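Local coordinates for protein DNA replication factor Cdt1 (Mus musculus, PDB 3A4C) that licenses replication origins by cooperating with CDC6 and ORC to load the MCM complex onto DNA in G1, and supports kinetochore-microtubule attachment in mitosis, at residues V61-L66 with A95-H100. Sequence-based numbering, arbitrary orientation.
Sequences VLLAEL and ARLAHH
L66 meets L97 methyl to methyl, CD2 of L66 lying 3.5 Å from CD1 of L97, a tight approach for two carbons. The two side chains cross obliquely, and L97 gets there by extension: its CG stands anti to the backbone N (chi1 177°), carrying both methyls out from the helix toward 61-66. The second methyl, CD2, comes within a looser 4.3 Å of L63 CD1, so one leucine reaches two residues three apart on the facing helix. Beside this apolar patch lies a polar one. The carbonyl O of L66 sits 3.1 Å from CD2 of the H100 imidazole, approaching the ring obliquely, and a water at the ring edge joins the same two residues, 2.7 Å from H100 NE2 and weakly bonded to L66 O at 3.3 Å. The two segments bury 194 Å² between them and join two helices of the winged helix fold of this C-terminal domain of Cdt1: helix 53-66 leads into the wing hairpin of strands 71-76 and 79-84, and helix 90-104 follows that hairpin and meets the C-terminal end of helix 53-66. The axes of segments 61-66 and 95-100 run at 93° to each other, with a closest approach of 11.2 Å; leucine methyls bridge part of this gap, and the H100 ring reaches a main-chain carbonyl across the rest. On the far helix, R96 O lies 3.1 Å above one face of the H100 ring, offset toward its rim. Helix 3-27 adds R8 and L12 against L66, while L71 of strand 71-76 packs on L63.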
loop_
_atom_site.group_PDB
_atom_site.type_symbol
_atom_site.label_atom_id
_atom_site.label_comp_id
_atom_site.label_asym_id
_atom_site.label_seq_id
_atom_site.Cartn_x
_atom_site.Cartn_y
_atom_site.Cartn_z
ATOM N N VAL A 61 -2.342 4.098 -2.258
ATOM C CA VAL A 61 -3.683 4.224 -2.809
ATOM C C VAL A 61 -3.975 3.077 -3.770
ATOM O O VAL A 61 -5.072 2.521 -3.766
ATOM C CB VAL A 61 -3.877 5.571 -3.518
ATOM C CG1 VAL A 61 -5.126 5.532 -4.388
ATOM C CG2 VAL A 61 -3.979 6.700 -2.487
ATOM N N LEU A 62 -2.996 2.711 -4.594
ATOM C CA LEU A 62 -3.154 1.543 -5.466
ATOM C C LEU A 62 -3.446 0.296 -4.641
ATOM O O LEU A 62 -4.302 -0.508 -4.991
ATOM C CB LEU A 62 -1.896 1.315 -6.300
ATOM C CG LEU A 62 -1.575 2.325 -7.396
ATOM C CD1 LEU A 62 -0.464 1.753 -8.298
ATOM C CD2 LEU A 62 -2.814 2.625 -8.211
ATOM N N LEU A 63 -2.731 0.142 -3.534
ATOM C CA LEU A 63 -2.919 -1.003 -2.648
ATOM C C LEU A 63 -4.327 -1.000 -2.048
ATOM O O LEU A 63 -4.969 -2.049 -1.904
ATOM C CB LEU A 63 -1.876 -0.913 -1.534
ATOM C CG LEU A 63 -1.162 -2.116 -0.932
ATOM C CD1 LEU A 63 -0.915 -3.248 -1.943
ATOM C CD2 LEU A 63 0.144 -1.608 -0.315
ATOM N N ALA A 64 -4.805 0.187 -1.685
ATOM C CA ALA A 64 -6.150 0.337 -1.128
ATOM C C ALA A 64 -7.204 -0.021 -2.162
ATOM O O ALA A 64 -8.272 -0.529 -1.826
ATOM C CB ALA A 64 -6.369 1.769 -0.611
ATOM N N GLU A 65 -6.896 0.252 -3.423
ATOM C CA GLU A 65 -7.794 -0.062 -4.528
ATOM C C GLU A 65 -7.781 -1.549 -4.866
ATOM O O GLU A 65 -8.815 -2.124 -5.207
ATOM C CB GLU A 65 -7.409 0.768 -5.753
ATOM C CG GLU A 65 -7.858 2.217 -5.603
ATOM C CD GLU A 65 -7.141 3.159 -6.524
ATOM O OE1 GLU A 65 -6.236 2.714 -7.270
ATOM O OE2 GLU A 65 -7.488 4.356 -6.497
ATOM N N LEU A 66 -6.609 -2.173 -4.757
ATOM C CA LEU A 66 -6.483 -3.598 -5.063
ATOM C C LEU A 66 -6.972 -4.482 -3.924
ATOM O O LEU A 66 -7.518 -5.558 -4.164
ATOM C CB LEU A 66 -5.041 -3.964 -5.425
ATOM C CG LEU A 66 -4.718 -3.936 -6.921
ATOM C CD1 LEU A 66 -4.753 -2.524 -7.427
ATOM C CD2 LEU A 66 -3.365 -4.563 -7.207
ATOM N N ALA A 95 -1.312 -13.547 -1.896
ATOM C CA ALA A 95 -1.806 -14.378 -2.992
ATOM C C ALA A 95 -2.901 -13.635 -3.760
ATOM O O ALA A 95 -2.932 -13.649 -4.989
ATOM C CB ALA A 95 -2.326 -15.704 -2.466
ATOM N N ARG A 96 -3.804 -12.988 -3.034
ATOM C CA ARG A 96 -4.862 -12.214 -3.678
ATOM C C ARG A 96 -4.297 -11.071 -4.513
ATOM O O ARG A 96 -4.754 -10.824 -5.626
ATOM C CB ARG A 96 -5.869 -11.680 -2.653
ATOM C CG ARG A 96 -6.805 -12.752 -2.130
ATOM C CD ARG A 96 -8.024 -12.166 -1.441
ATOM N NE ARG A 96 -7.687 -11.434 -0.227
ATOM C CZ ARG A 96 -7.318 -12.008 0.913
ATOM N NH1 ARG A 96 -7.221 -13.330 0.998
ATOM N NH2 ARG A 96 -7.040 -11.256 1.972
ATOM N N LEU A 97 -3.313 -10.363 -3.968
ATOM C CA LEU A 97 -2.652 -9.294 -4.710
ATOM C C LEU A 97 -2.056 -9.813 -6.024
ATOM O O LEU A 97 -2.261 -9.226 -7.093
ATOM C CB LEU A 97 -1.566 -8.651 -3.847
ATOM C CG LEU A 97 -0.699 -7.545 -4.447
ATOM C CD1 LEU A 97 -1.562 -6.363 -4.878
ATOM C CD2 LEU A 97 0.319 -7.103 -3.418
ATOM N N ALA A 98 -1.314 -10.913 -5.941
ATOM C CA ALA A 98 -0.714 -11.520 -7.123
ATOM C C ALA A 98 -1.765 -11.887 -8.161
ATOM O O ALA A 98 -1.570 -11.673 -9.357
ATOM C CB ALA A 98 0.092 -12.760 -6.736
ATOM N N HIS A 99 -2.875 -12.454 -7.701
ATOM C CA HIS A 99 -3.959 -12.841 -8.603
ATOM C C HIS A 99 -4.566 -11.628 -9.310
ATOM O O HIS A 99 -4.780 -11.645 -10.522
ATOM C CB HIS A 99 -5.054 -13.578 -7.839
ATOM C CG HIS A 99 -6.349 -13.662 -8.585
ATOM N ND1 HIS A 99 -6.618 -14.659 -9.500
ATOM C CD2 HIS A 99 -7.441 -12.859 -8.571
ATOM C CE1 HIS A 99 -7.825 -14.474 -10.007
ATOM N NE2 HIS A 99 -8.347 -13.392 -9.457
ATOM N N HIS A 100 -4.863 -10.586 -8.541
ATOM C CA HIS A 100 -5.390 -9.348 -9.106
ATOM C C HIS A 100 -4.470 -8.779 -10.165
ATOM O O HIS A 100 -4.912 -8.413 -11.256
ATOM C CB HIS A 100 -5.583 -8.299 -8.014
ATOM C CG HIS A 100 -6.598 -8.683 -6.988
ATOM N ND1 HIS A 100 -7.514 -9.691 -7.194
ATOM C CD2 HIS A 100 -6.850 -8.190 -5.754
ATOM C CE1 HIS A 100 -8.286 -9.805 -6.127
ATOM N NE2 HIS A 100 -7.903 -8.905 -5.240
HETATM O O HOH W 1 -9.253 -8.160 -2.968
#